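Local structure of carbohydrate kinase, pfkB family (Enterococcus faecalis, 3KTN) at residues A6-V11 with A52-L57; V133-I138 with I152-A157. The protein probably phosphorylates a sugar acid such as 2-keto-3-deoxygluconate, as a magnesium-binding member of the PfkB (ribokinase-like) family of carbohydrate kinases. All blocks are in the same frame, centred on the assembly; numbering follows the deposited sequence.

Interaction 1. Residues A6-V11 with A52-L57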
ATOM      1  N   ALA A   6      21.666 -11.076  27.934  1.00 44.81           N
ATOM      2  CA  ALA A   6      22.021  -9.826  27.282  1.00 41.04           C
ATOM      3  C   ALA A   6      22.828 -10.185  26.040  1.00 40.04           C
ATOM      4  O   ALA A   6      23.342 -11.298  25.920  1.00 37.87           O
ATOM      5  CB  ALA A   6      22.861  -8.954  28.215  1.00 40.67           C
ATOM      6  N   ALA A   7      22.921  -9.248  25.106  1.00 38.32           N
ATOM      7  CA  ALA A   7      23.689  -9.474  23.893  1.00 37.85           C
ATOM      8  C   ALA A   7      24.418  -8.191  23.559  1.00 36.40           C
ATOM      9  O   ALA A   7      23.877  -7.100  23.730  1.00 37.53           O
ATOM     10  CB  ALA A   7      22.775  -9.872  22.740  1.00 36.96           C
ATOM     11  N   PHE A   8      25.655  -8.326  23.104  1.00 34.65           N
ATOM     12  CA  PHE A   8      26.457  -7.175  22.724  1.00 33.99           C
ATOM     13  C   PHE A   8      26.501  -7.243  21.214  1.00 33.59           C
ATOM     14  O   PHE A   8      27.066  -8.182  20.650  1.00 33.01           O
ATOM     15  CB  PHE A   8      27.876  -7.287  23.293  1.00 32.85           C
ATOM     16  CG  PHE A   8      28.784  -6.169  22.871  1.00 32.02           C
ATOM     17  CD1 PHE A   8      28.573  -4.872  23.328  1.00 31.22           C
ATOM     18  CD2 PHE A   8      29.839  -6.406  21.999  1.00 33.19           C
ATOM     19  CE1 PHE A   8      29.399  -3.825  22.919  1.00 33.71           C
ATOM     20  CE2 PHE A   8      30.672  -5.365  21.583  1.00 34.02           C
ATOM     21  CZ  PHE A   8      30.452  -4.071  22.043  1.00 32.95           C
ATOM     22  N   GLY A   9      25.906  -6.259  20.552  1.00 34.59           N
ATOM     23  CA  GLY A   9      25.895  -6.309  19.108  1.00 34.38           C
ATOM     24  C   GLY A   9      25.452  -5.076  18.358  1.00 36.07           C
ATOM     25  O   GLY A   9      25.368  -3.970  18.894  1.00 34.98           O
ATOM     26  N   GLU A  10      25.140  -5.310  17.092  1.00 34.96           N
ATOM     27  CA  GLU A  10      24.755  -4.277  16.151  1.00 35.23           C
ATOM     28  C   GLU A  10      23.281  -4.268  15.740  1.00 33.84           C
ATOM     29  O   GLU A  10      22.646  -5.317  15.618  1.00 33.85           O
ATOM     30  CB  GLU A  10      25.624  -4.457  14.912  1.00 35.40           C
ATOM     31  CG  GLU A  10      25.351  -3.545  13.748  1.00 35.75           C
ATOM     32  CD  GLU A  10      25.882  -4.151  12.460  1.00 36.47           C
ATOM     33  OE1 GLU A  10      26.469  -3.416  11.639  1.00 36.69           O
ATOM     34  OE2 GLU A  10      25.704  -5.375  12.272  1.00 36.47           O
ATOM     35  N   VAL A  11      22.751  -3.066  15.538  1.00 33.14           N
ATOM     36  CA  VAL A  11      21.380  -2.881  15.074  1.00 31.37           C
ATOM     37  C   VAL A  11      21.528  -2.361  13.651  1.00 32.35           C
ATOM     38  O   VAL A  11      22.301  -1.436  13.409  1.00 31.63           O
ATOM     39  CB  VAL A  11      20.613  -1.801  15.861  1.00 30.54           C
ATOM     40  CG1 VAL A  11      19.309  -1.469  15.137  1.00 30.00           C
ATOM     41  CG2 VAL A  11      20.314  -2.283  17.271  1.00 29.96           C
ATOM     42  N   ALA A  52      18.133  -7.982  27.070  1.00 31.99           N
ATOM     43  CA  ALA A  52      18.578  -6.606  26.968  1.00 32.44           C
ATOM     44  C   ALA A  52      19.716  -6.526  25.963  1.00 33.21           C
ATOM     45  O   ALA A  52      20.618  -7.367  25.964  1.00 33.30           O
ATOM     46  CB  ALA A  52      19.039  -6.101  28.331  1.00 33.51           C
ATOM     47  N   LEU A  53      19.673  -5.514  25.104  1.00 31.96           N
ATOM     48  CA  LEU A  53      20.704  -5.344  24.097  1.00 31.45           C
ATOM     49  C   LEU A  53      21.696  -4.264  24.497  1.00 32.56           C
ATOM     50  O   LEU A  53      21.305  -3.165  24.890  1.00 32.96           O
ATOM     51  CB  LEU A  53      20.075  -4.974  22.749  1.00 32.22           C
ATOM     52  CG  LEU A  53      21.040  -4.763  21.582  1.00 32.22           C
ATOM     53  CD1 LEU A  53      21.759  -6.074  21.281  1.00 32.86           C
ATOM     54  CD2 LEU A  53      20.269  -4.289  20.352  1.00 34.17           C
ATOM     55  N   ILE A  54      22.981  -4.585  24.396  1.00 31.75           N
ATOM     56  CA  ILE A  54      24.029  -3.630  24.714  1.00 33.25           C
ATOM     57  C   ILE A  54      24.577  -3.152  23.378  1.00 31.22           C
ATOM     58  O   ILE A  54      25.173  -3.927  22.635  1.00 30.82           O
ATOM     59  CB  ILE A  54      25.169  -4.286  25.527  1.00 35.79           C
ATOM     60  CG1 ILE A  54      24.598  -4.929  26.791  1.00 38.27           C
ATOM     61  CG2 ILE A  54      26.213  -3.240  25.889  1.00 35.29           C
ATOM     62  CD1 ILE A  54      25.610  -5.740  27.588  1.00 44.24           C
ATOM     63  N   THR A  55      24.371  -1.877  23.072  1.00 31.07           N
ATOM     64  CA  THR A  55      24.829  -1.318  21.810  1.00 30.39           C
ATOM     65  C   THR A  55      24.637   0.193  21.868  1.00 30.18           C
ATOM     66  O   THR A  55      24.298   0.739  22.914  1.00 32.24           O
ATOM     67  CB  THR A  55      23.986  -1.882  20.638  1.00 31.41           C
ATOM     68  OG1 THR A  55      24.576  -1.518  19.382  1.00 32.24           O
ATOM     69  CG2 THR A  55      22.576  -1.322  20.705  1.00 28.66           C
ATOM     70  N   LYS A  56      24.854   0.861  20.741  1.00 30.36           N
ATOM     71  CA  LYS A  56      24.661   2.306  20.659  1.00 31.99           C
ATOM     72  C   LYS A  56      23.777   2.633  19.461  1.00 32.01           C
ATOM     73  O   LYS A  56      23.790   1.922  18.451  1.00 30.68           O
ATOM     74  CB  LYS A  56      25.993   3.050  20.470  1.00 33.33           C
ATOM     75  CG  LYS A  56      27.025   2.858  21.576  1.00 35.39           C
ATOM     76  CD  LYS A  56      26.575   3.443  22.906  1.00 34.77           C
ATOM     77  CE  LYS A  56      27.677   3.286  23.962  1.00 36.71           C
ATOM     78  NZ  LYS A  56      27.185   3.550  25.342  1.00 32.80           N
ATOM     79  N   LEU A  57      23.013   3.710  19.588  1.00 31.20           N
ATOM     80  CA  LEU A  57      22.159   4.197  18.511  1.00 32.12           C
ATOM     81  C   LEU A  57      22.291   5.710  18.531  1.00 30.50           C
ATOM     82  O   LEU A  57      22.411   6.312  19.600  1.00 32.14           O
ATOM     83  CB  LEU A  57      20.697   3.779  18.716  1.00 30.11           C
ATOM     84  CG  LEU A  57      20.382   2.319  18.369  1.00 29.80           C
ATOM     85  CD1 LEU A  57      18.912   2.010  18.655  1.00 30.86           C
ATOM     86  CD2 LEU A  57      20.696   2.076  16.910  1.00 27.20           C
TER
HETATM   87  O   HOH W   1      23.591  -0.518  17.038  1.00 36.82           O

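Interaction 2. Residues V133-I138 with I152-A157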
ATOM      1  N   VAL A 133      25.554 -13.705  28.580  1.00 47.22           N
ATOM      2  CA  VAL A 133      25.780 -12.638  27.620  1.00 45.56           C
ATOM      3  C   VAL A 133      26.246 -13.219  26.293  1.00 44.63           C
ATOM      4  O   VAL A 133      27.176 -14.028  26.245  1.00 43.89           O
ATOM      5  CB  VAL A 133      26.831 -11.619  28.130  1.00 47.29           C
ATOM      6  CG1 VAL A 133      28.139 -12.320  28.441  1.00 48.67           C
ATOM      7  CG2 VAL A 133      27.051 -10.534  27.090  1.00 46.78           C
ATOM      8  N   HIS A 134      25.577 -12.818  25.216  1.00 42.16           N
ATOM      9  CA  HIS A 134      25.926 -13.289  23.887  1.00 39.27           C
ATOM     10  C   HIS A 134      26.676 -12.198  23.145  1.00 38.18           C
ATOM     11  O   HIS A 134      26.184 -11.082  22.996  1.00 39.42           O
ATOM     12  CB  HIS A 134      24.671 -13.679  23.104  1.00 38.10           C
ATOM     13  CG  HIS A 134      24.965 -14.194  21.730  1.00 36.00           C
ATOM     14  ND1 HIS A 134      25.344 -13.370  20.693  1.00 35.44           N
ATOM     15  CD2 HIS A 134      24.994 -15.455  21.241  1.00 34.68           C
ATOM     16  CE1 HIS A 134      25.599 -14.100  19.624  1.00 32.68           C
ATOM     17  NE2 HIS A 134      25.396 -15.371  19.929  1.00 36.03           N
ATOM     18  N   ILE A 135      27.875 -12.532  22.688  1.00 37.12           N
ATOM     19  CA  ILE A 135      28.711 -11.595  21.960  1.00 37.94           C
ATOM     20  C   ILE A 135      28.595 -11.932  20.482  1.00 39.29           C
ATOM     21  O   ILE A 135      29.027 -12.997  20.045  1.00 39.52           O
ATOM     22  CB  ILE A 135      30.179 -11.700  22.437  1.00 37.80           C
ATOM     23  CG1 ILE A 135      30.251 -11.339  23.927  1.00 38.38           C
ATOM     24  CG2 ILE A 135      31.068 -10.776  21.624  1.00 35.21           C
ATOM     25  CD1 ILE A 135      31.645 -11.412  24.532  1.00 42.23           C
ATOM     26  N   CYS A 136      27.993 -11.020  19.722  1.00 38.85           N
ATOM     27  CA  CYS A 136      27.782 -11.230  18.296  1.00 37.38           C
ATOM     28  C   CYS A 136      29.085 -11.227  17.523  1.00 38.02           C
ATOM     29  O   CYS A 136      29.859 -10.274  17.592  1.00 37.83           O
ATOM     30  CB  CYS A 136      26.843 -10.157  17.739  1.00 36.22           C
ATOM     31  SG  CYS A 136      25.239 -10.062  18.592  1.00 37.12           S
ATOM     32  N   GLY A 137      29.310 -12.303  16.773  1.00 38.06           N
ATOM     33  CA  GLY A 137      30.520 -12.426  15.987  1.00 37.63           C
ATOM     34  C   GLY A 137      30.849 -11.199  15.162  1.00 38.05           C
ATOM     35  O   GLY A 137      32.021 -10.939  14.881  1.00 37.37           O
ATOM     36  N   ILE A 138      29.827 -10.445  14.763  1.00 37.80           N
ATOM     37  CA  ILE A 138      30.051  -9.244  13.961  1.00 37.36           C
ATOM     38  C   ILE A 138      30.936  -8.239  14.709  1.00 37.33           C
ATOM     39  O   ILE A 138      31.736  -7.533  14.098  1.00 37.01           O
ATOM     40  CB  ILE A 138      28.697  -8.571  13.549  1.00 36.75           C
ATOM     41  CG1 ILE A 138      28.965  -7.340  12.677  1.00 38.95           C
ATOM     42  CG2 ILE A 138      27.898  -8.172  14.776  1.00 37.10           C
ATOM     43  CD1 ILE A 138      29.643  -7.658  11.352  1.00 38.58           C
ATOM     44  N   ILE A 152      36.990  -7.341  25.653  1.00 45.39           N
ATOM     45  CA  ILE A 152      36.958  -6.899  27.041  1.00 44.64           C
ATOM     46  C   ILE A 152      35.711  -7.421  27.745  1.00 45.74           C
ATOM     47  O   ILE A 152      35.772  -7.855  28.898  1.00 47.29           O
ATOM     48  CB  ILE A 152      36.990  -5.362  27.126  1.00 45.01           C
ATOM     49  CG1 ILE A 152      38.400  -4.867  26.786  1.00 45.94           C
ATOM     50  CG2 ILE A 152      36.545  -4.894  28.509  1.00 42.23           C
ATOM     51  CD1 ILE A 152      38.540  -3.354  26.756  1.00 46.08           C
ATOM     52  N   LEU A 153      34.579  -7.384  27.053  1.00 44.94           N
ATOM     53  CA  LEU A 153      33.329  -7.859  27.635  1.00 43.00           C
ATOM     54  C   LEU A 153      33.386  -9.349  27.947  1.00 41.65           C
ATOM     55  O   LEU A 153      32.902  -9.789  28.990  1.00 40.53           O
ATOM     56  CB  LEU A 153      32.158  -7.581  26.689  1.00 44.19           C
ATOM     57  CG  LEU A 153      30.810  -8.190  27.083  1.00 42.91           C
ATOM     58  CD1 LEU A 153      30.438  -7.776  28.498  1.00 42.87           C
ATOM     59  CD2 LEU A 153      29.747  -7.731  26.090  1.00 44.16           C
ATOM     60  N   ALA A 154      33.967 -10.122  27.037  1.00 40.91           N
ATOM     61  CA  ALA A 154      34.081 -11.564  27.222  1.00 42.53           C
ATOM     62  C   ALA A 154      34.951 -11.859  28.445  1.00 43.94           C
ATOM     63  O   ALA A 154      34.576 -12.655  29.305  1.00 43.41           O
ATOM     64  CB  ALA A 154      34.683 -12.209  25.975  1.00 40.88           C
ATOM     65  N   GLN A 155      36.110 -11.210  28.514  1.00 46.73           N
ATOM     66  CA  GLN A 155      37.028 -11.387  29.641  1.00 50.24           C
ATOM     67  C   GLN A 155      36.308 -11.055  30.938  1.00 50.70           C
ATOM     68  O   GLN A 155      36.366 -11.815  31.905  1.00 51.76           O
ATOM     69  CB  GLN A 155      38.241 -10.467  29.489  1.00 50.61           C
ATOM     70  CG  GLN A 155      39.214 -10.892  28.409  1.00 54.31           C
ATOM     71  CD  GLN A 155      40.119  -9.758  27.973  1.00 56.21           C
ATOM     72  OE1 GLN A 155      40.506  -8.914  28.782  1.00 58.25           O
ATOM     73  NE2 GLN A 155      40.471  -9.738  26.692  1.00 55.96           N
ATOM     74  N   LYS A 156      35.625  -9.916  30.950  1.00 52.14           N
ATOM     75  CA  LYS A 156      34.886  -9.482  32.129  1.00 53.20           C
ATOM     76  C   LYS A 156      33.794 -10.488  32.488  1.00 54.20           C
ATOM     77  O   LYS A 156      33.689 -10.912  33.640  1.00 55.02           O
ATOM     78  CB  LYS A 156      34.274  -8.102  31.878  1.00 54.48           C
ATOM     79  CG  LYS A 156      34.745  -7.037  32.848  1.00 56.50           C
ATOM     80  CD  LYS A 156      35.136  -5.754  32.126  1.00 58.47           C
ATOM     81  CE  LYS A 156      35.599  -4.693  33.114  1.00 58.85           C
ATOM     82  NZ  LYS A 156      36.123  -3.472  32.441  1.00 61.55           N
ATOM     83  N   ALA A 157      32.987 -10.869  31.502  1.00 54.91           N
ATOM     84  CA  ALA A 157      31.906 -11.829  31.725  1.00 55.72           C
ATOM     85  C   ALA A 157      32.464 -13.088  32.375  1.00 56.51           C
ATOM     86  O   ALA A 157      31.848 -13.666  33.271  1.00 54.98           O
ATOM     87  CB  ALA A 157      31.232 -12.181  30.401  1.00 55.41           C
TER

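Interaction 1. Residues A6-V11 with A52-L57
T55 reaches across to G9 with its hydroxyl, OG1 giving a short bond of 2.6 Å to G9 O. With OG1 anti to its own backbone N (chi1 -170°), the hydroxyl points at that carbonyl nearly end-on, continuing the strand ladder with a side chain. Before it, the parallel strands are joined by A7 N to A52 O, I54 N to A7 O (2.8 Å) and G9 N to I54 O. Beyond it the chains part, and one water bridges them: it accepts from V11 N and donates to T55 OG1 and K56 O.

On one face F8 turns its ring edge to I54, with F8 CD1 3.8 Å from I54 CG2, which lies in the ring plane. On the other, A7 CB meets L53 CD1 at 4.2 Å. Past the end of strand 4-8, V11 CG2 meets L53 CD2 at 3.7 Å, and L57 CD2 comes up to V11 CB. Small A7 lets L53 and L41 of helix 36-46 come close, while branched L53 and V11 pack under V38 of that helix. These are neighbouring parallel strands of the central sheet in the ribokinase-like alpha/beta fold, joined through a right-handed crossover that includes helix 36-46.

Interaction 2. Residues V133-I138 with I152-A157
V133 and I135, two residues apart on one strand, meet L153, A154 and A157 of the helix, and every contact is between apolar groups. The strand contributes a valine, whose two methyls spread out close to the backbone, and an isoleucine, which adds reach through CD1; the helix contributes one leucine and two alanines.

The first group of contacts belongs to V133, which divides its two methyls between two helix residues. CG1, placed between the backbone N and the carbonyl carbon (chi1 57°), lies 3.7 Å from A157 CB, and CG2 meets L153 CD2 at 4.0 Å. The valine and leucine side chains slide past each other in opposite directions.

The second group is made by the end of I135. Its CD1 is anti to CA (chi2 180°), and this fully extended branch brings CD1 to A154 CB at 3.5 Å, a tight carbon pair, and to 4.2 Å from L153 CG. Alanine suits positions 154 and 157, since a single methyl lets the strand's side chains come close to the helix backbone.

The polar backbone is satisfied elsewhere. In the helix, K156 N bonds to I152 O and A157 N to L153 O; in the sheet, V133 and I135 bond to strand 163-167 and H134 to strand 4-8. L127 of helix 123-127 also packs against L153 and A157.

Strand and helix run nearly antiparallel, at 153°, with their axes 9.7 Å apart. This is how a helix lies over a parallel sheet in a beta-alpha-beta unit: helix 144-159 covers strand 132-135 and leads on to strand 163-167, within the three-layered ribokinase-like fold.

Interactions 1 and 2 adjoin in the central sheet, where strand 4-8 lies between strands 50-57 and 132-135; their centres are 11 Å apart. Probable hydrogen bonds of 2.8 Å join A6 O to H134 N and F8 N to H134 O, continuing the parallel ladder from one contact to the other. The helix of interaction 2 also reaches interaction 1, for L153 CD2 lies 3.4 Å from F8 CB. E10 follows strand 4-8; its side chain is about 11 Å from that of I276, which belongs to the magnesium site, and about 5 Å from a sulfate probably from the crystallisation liquor, and it forms a salt bridge with R108. Interaction 2 lies away from the metal site.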